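Local structure of spermidine synthase (3GJY) at residues A78-D83 / Y106-Y111; P192-Y196 / M243-F249. The protein probably catalyses the transfer of an aminopropyl group from decarboxylated S-adenosylmethionine to putrescine, yielding spermidine in polyamine biosynthesis. All coordinates share one frame; numbering follows the deposited sequence.

Contact 1: residues A78-D83 / Y106-Y111; sequences ARAFID and YFADVY
Arg79 and Phe107 are the residues of 78-83 and 106-111 whose CA atoms come nearest, 8.7 Å apart; the short segments 78-83 and 106-110, on helix 69-85 and helix 102-110, run at 39° to each other with their axes 12.6 Å apart, so side chains have to span the gap. Both helices lie on the central sheet of the Rossmann-like fold of the S-adenosylmethionine methyltransferase family, to which spermidine synthases belong: Ile82 touches Val162, and Phe107 reaches Ile93, His95, Asn116 and Ile164. Ala78 CB meets the far end of the Phe107 ring, 3.7 Å from CZ. Arg79 stretches toward the second helix, its aliphatic CG passing 3.5 Å from Tyr111 OH before the chain bends at chi3. The guanidinium then has Val110 CG1 over one face, 3.6 Å from NE and displaced toward the rim. At its edge, near the guanidinium plane, stands Tyr106 OH. The Tyr106 ring is turned well out of that plane.

Tyr111, the first residue past the helical backbone conformation, extends its ring toward 78-83, which buries 82 Å² of it. Its CG lies anti to the carbonyl carbon (chi1 -60°), which carries the ring across. Val110 CG1 sits over the centre of one ring face, so this one methyl group packs against both Arg79 and Tyr111. Ile82 CG2 approaches the phenol obliquely, 3.6 Å from Tyr111 CZ, while CD1 lies near CE2. At the end of the ring Tyr111 OH donates to Asp83 OD1 over 2.7 Å, the carboxylate oxygen lying near the ring plane while the donor stands 48° out of the carboxylate plane.

Contact 2: residues P192-Y196 / M243-F249; sequences PGGLY and MGSDTEF
Strand 194-202 pairs antiparallel with strand 238-245, and this contact pairs 194-196 with 243-245, followed by the turn through Thr247. Tyr196 and Gly244 form the hydrogen-bonded pair: Tyr196 N donates to Gly244 O (2.9 Å, 168° at the hydrogen), and Gly244 N returns a nearly straight bond to Tyr196 O. That same Tyr196 oxygen also receives a CA-H...O contact from Met243 CA. In the mixed sheet of this Rossmann-like fold, strand 194-202 is where parallel order gives way to antiparallel, Leu195 bonding through its backbone to Asp161 and Ile163 of the parallel neighbour.

Toward Gly193 the hydroxyls of Ser245 and Thr247 make the cross-links. Ser245 OG, anti to its own nitrogen (chi1 -178°), donates to Gly194 O from above the carbonyl plane while accepting from Thr247 N, an ST turn. Thr247 OG1 meets Gly193 O at 2.8 Å, in the carbonyl plane and on a lone pair. Two waters extend the join: one links Gly193 N to Asp246 OD2, which also bonds His187; the other bridges Gly194 O and Asp246 N. On the face that also carries Ser245, Leu195 CD1 meets the Phe249 ring at its edge, 3.7 Å from CE1.

The two contacts come in series along the chain, contact 1 closing before contact 2 opens, and their centres lie about 15 Å apart. Both are organised around the mixed eight-stranded sheet: contact 1 joins two helices packed on its parallel strands, whereas contact 2 lies within it and ties strand 194-202 to its antiparallel neighbour 238-245. Phe81 connects them directly. Although it leads away from the partner helix of contact 1, its ring packs on contact 2, with CZ 3.4 Å from Ser245 OG and 3.7 Å from Thr247 CB, and CE2 3.8 Å from Leu195 CB, so helix 69-85 packs against helix 102-110 and, through Phe81, against the 192-196 / 243-249 strand pair.

Contact 1: residues A78-D83 / Y106-Y111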
# COMPACT_ATOMS: atom_id res chain seq x y z
N ALA A 78 -6.62 7.06 -0.62
CA ALA A 78 -7.36 6.41 0.47
C ALA A 78 -8.15 7.43 1.28
O ALA A 78 -9.32 7.20 1.61
CB ALA A 78 -6.42 5.60 1.39
N ARG A 79 -7.55 8.58 1.59
CA ARG A 79 -8.28 9.58 2.40
C ARG A 79 -9.50 10.09 1.63
O ARG A 79 -10.57 10.28 2.22
CB ARG A 79 -7.41 10.77 2.80
CG ARG A 79 -6.39 10.42 3.90
CD ARG A 79 -5.50 11.60 4.17
NE ARG A 79 -6.23 12.73 4.73
CZ ARG A 79 -5.63 13.84 5.14
NH1 ARG A 79 -4.30 13.96 5.02
NH2 ARG A 79 -6.34 14.84 5.65
N ALA A 80 -9.35 10.30 0.32
CA ALA A 80 -10.51 10.77 -0.46
C ALA A 80 -11.68 9.77 -0.35
O ALA A 80 -12.85 10.15 -0.17
CB ALA A 80 -10.12 11.03 -1.92
N PHE A 81 -11.35 8.49 -0.44
CA PHE A 81 -12.35 7.45 -0.37
C PHE A 81 -12.94 7.34 1.04
O PHE A 81 -14.17 7.30 1.20
CB PHE A 81 -11.71 6.12 -0.77
CG PHE A 81 -12.70 4.98 -0.86
CD1 PHE A 81 -13.23 4.61 -2.09
CD2 PHE A 81 -13.14 4.31 0.28
CE1 PHE A 81 -14.14 3.55 -2.20
CE2 PHE A 81 -14.07 3.27 0.17
CZ PHE A 81 -14.56 2.92 -1.07
N ILE A 82 -12.08 7.26 2.06
CA ILE A 82 -12.55 7.11 3.43
C ILE A 82 -13.42 8.31 3.81
O ILE A 82 -14.48 8.16 4.43
CB ILE A 82 -11.33 7.00 4.40
CG1 ILE A 82 -10.57 5.67 4.17
CG2 ILE A 82 -11.76 7.15 5.88
CD1 ILE A 82 -9.16 5.69 4.72
N ASP A 83 -12.97 9.50 3.46
CA ASP A 83 -13.72 10.70 3.82
C ASP A 83 -15.10 10.72 3.19
O ASP A 83 -16.06 11.20 3.79
CB ASP A 83 -12.94 11.96 3.45
CG ASP A 83 -11.69 12.15 4.30
OD1 ASP A 83 -11.52 11.45 5.34
OD2 ASP A 83 -10.88 13.00 3.90
N TYR A 106 0.86 6.98 9.73
CA TYR A 106 0.22 8.11 9.08
C TYR A 106 -1.30 8.08 9.29
O TYR A 106 -1.91 9.05 9.76
CB TYR A 106 0.56 8.06 7.58
CG TYR A 106 -0.13 9.13 6.79
CD1 TYR A 106 0.43 10.40 6.64
CD2 TYR A 106 -1.36 8.89 6.20
CE1 TYR A 106 -0.21 11.40 5.92
CE2 TYR A 106 -2.05 9.89 5.50
CZ TYR A 106 -1.46 11.15 5.37
OH TYR A 106 -2.13 12.12 4.67
N PHE A 107 -1.92 6.93 8.93
CA PHE A 107 -3.37 6.84 9.06
C PHE A 107 -3.82 6.90 10.51
O PHE A 107 -4.90 7.39 10.80
CB PHE A 107 -3.94 5.59 8.37
CG PHE A 107 -3.95 5.71 6.87
CD1 PHE A 107 -4.78 6.61 6.26
CD2 PHE A 107 -3.04 5.01 6.11
CE1 PHE A 107 -4.77 6.74 4.86
CE2 PHE A 107 -3.00 5.16 4.71
CZ PHE A 107 -3.88 6.03 4.10
N ALA A 108 -2.99 6.37 11.41
CA ALA A 108 -3.34 6.43 12.84
C ALA A 108 -3.43 7.90 13.32
O ALA A 108 -4.24 8.23 14.20
CB ALA A 108 -2.37 5.65 13.68
N ASP A 109 -2.60 8.77 12.74
CA ASP A 109 -2.66 10.17 13.15
C ASP A 109 -3.80 10.95 12.47
O ASP A 109 -4.50 11.75 13.10
CB ASP A 109 -1.33 10.87 12.86
CG ASP A 109 -1.25 12.22 13.56
OD1 ASP A 109 -1.22 12.23 14.81
OD2 ASP A 109 -1.23 13.25 12.86
N VAL A 110 -3.99 10.69 11.17
CA VAL A 110 -5.07 11.33 10.42
C VAL A 110 -6.45 10.94 10.97
O VAL A 110 -7.35 11.79 11.09
CB VAL A 110 -4.98 10.98 8.94
CG1 VAL A 110 -6.21 11.51 8.15
CG2 VAL A 110 -3.70 11.58 8.36
N TYR A 111 -6.57 9.67 11.35
CA TYR A 111 -7.80 9.10 11.86
C TYR A 111 -7.51 8.55 13.25
O TYR A 111 -7.15 7.38 13.41
CB TYR A 111 -8.28 8.01 10.91
CG TYR A 111 -8.55 8.47 9.49
CD1 TYR A 111 -9.56 9.42 9.24
CD2 TYR A 111 -7.81 7.97 8.42
CE1 TYR A 111 -9.83 9.88 7.95
CE2 TYR A 111 -8.07 8.40 7.10
CZ TYR A 111 -9.08 9.37 6.87
OH TYR A 111 -9.37 9.76 5.60

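Contact 2: residues P192-Y196 / M243-F249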
# COMPACT_ATOMS: atom_id res chain seq x y z
N PRO A 192 -18.72 -4.52 3.19
CA PRO A 192 -19.33 -4.18 1.91
C PRO A 192 -18.95 -2.77 1.47
O PRO A 192 -19.06 -1.82 2.25
CB PRO A 192 -20.83 -4.30 2.21
CG PRO A 192 -20.91 -5.30 3.33
CD PRO A 192 -19.70 -5.01 4.18
N GLY A 193 -18.48 -2.66 0.22
CA GLY A 193 -18.09 -1.37 -0.30
C GLY A 193 -16.73 -0.87 0.14
O GLY A 193 -16.36 0.24 -0.24
N GLY A 194 -15.97 -1.69 0.89
CA GLY A 194 -14.67 -1.24 1.41
C GLY A 194 -13.63 -1.08 0.32
O GLY A 194 -13.89 -1.35 -0.85
N LEU A 195 -12.43 -0.65 0.70
CA LEU A 195 -11.40 -0.27 -0.25
C LEU A 195 -10.20 -1.20 -0.20
O LEU A 195 -9.67 -1.44 0.87
CB LEU A 195 -10.95 1.16 0.01
CG LEU A 195 -9.77 1.71 -0.81
CD1 LEU A 195 -10.23 1.85 -2.25
CD2 LEU A 195 -9.35 3.09 -0.23
N TYR A 196 -9.77 -1.66 -1.37
CA TYR A 196 -8.48 -2.29 -1.57
C TYR A 196 -7.56 -1.30 -2.30
O TYR A 196 -7.92 -0.78 -3.35
CB TYR A 196 -8.66 -3.60 -2.36
CG TYR A 196 -7.35 -4.23 -2.80
CD1 TYR A 196 -6.72 -5.20 -2.02
CD2 TYR A 196 -6.74 -3.83 -3.98
CE1 TYR A 196 -5.53 -5.78 -2.42
CE2 TYR A 196 -5.53 -4.40 -4.41
CZ TYR A 196 -4.93 -5.39 -3.60
OH TYR A 196 -3.74 -5.97 -3.97
N MSE A 243 -6.42 0.66 -7.20
CA MSE A 243 -7.52 0.71 -6.25
C MSE A 243 -8.72 -0.11 -6.74
O MSE A 243 -9.07 -0.05 -7.92
CB MSE A 243 -7.92 2.14 -5.91
CG MSE A 243 -6.79 2.92 -5.23
SE MSE A 243 -7.25 4.74 -4.83
CE MSE A 243 -7.05 5.39 -6.61
N GLY A 244 -9.33 -0.89 -5.84
CA GLY A 244 -10.51 -1.68 -6.18
C GLY A 244 -11.55 -1.52 -5.08
O GLY A 244 -11.20 -1.43 -3.90
N SER A 245 -12.83 -1.43 -5.45
CA SER A 245 -13.91 -1.38 -4.48
C SER A 245 -15.22 -1.68 -5.19
O SER A 245 -15.34 -1.47 -6.42
CB SER A 245 -14.04 0.05 -3.93
OG SER A 245 -15.07 0.15 -2.93
N ASP A 246 -16.21 -2.15 -4.42
CA ASP A 246 -17.58 -2.21 -4.94
C ASP A 246 -18.29 -0.85 -4.92
O ASP A 246 -19.37 -0.70 -5.49
CB ASP A 246 -18.43 -3.24 -4.21
CG ASP A 246 -17.98 -4.67 -4.52
OD1 ASP A 246 -17.36 -4.92 -5.58
OD2 ASP A 246 -18.31 -5.53 -3.69
N THR A 247 -17.67 0.12 -4.26
CA THR A 247 -18.11 1.52 -4.29
C THR A 247 -17.50 2.21 -5.51
O THR A 247 -16.31 2.02 -5.80
CB THR A 247 -17.66 2.24 -2.99
OG1 THR A 247 -18.18 1.56 -1.86
CG2 THR A 247 -18.10 3.73 -2.94
N GLU A 248 -18.31 2.97 -6.26
CA GLU A 248 -17.79 3.75 -7.38
C GLU A 248 -16.68 4.71 -6.98
O GLU A 248 -16.77 5.34 -5.94
CB GLU A 248 -18.93 4.56 -8.03
CG GLU A 248 -19.97 3.71 -8.68
CD GLU A 248 -20.98 4.53 -9.42
OE1 GLU A 248 -20.61 5.14 -10.44
OE2 GLU A 248 -22.14 4.53 -8.98
N PHE A 249 -15.64 4.78 -7.80
CA PHE A 249 -14.59 5.78 -7.66
C PHE A 249 -15.01 7.06 -8.35
O PHE A 249 -15.86 7.07 -9.25
CB PHE A 249 -13.28 5.24 -8.23
CG PHE A 249 -12.68 4.14 -7.38
CD1 PHE A 249 -12.11 4.44 -6.12
CD2 PHE A 249 -12.77 2.83 -7.76
CE1 PHE A 249 -11.58 3.43 -5.32
CE2 PHE A 249 -12.22 1.82 -6.96
CZ PHE A 249 -11.66 2.13 -5.73
O HOH W 1 -17.32 -4.99 -1.10
O HOH W 2 -15.40 -3.35 -2.06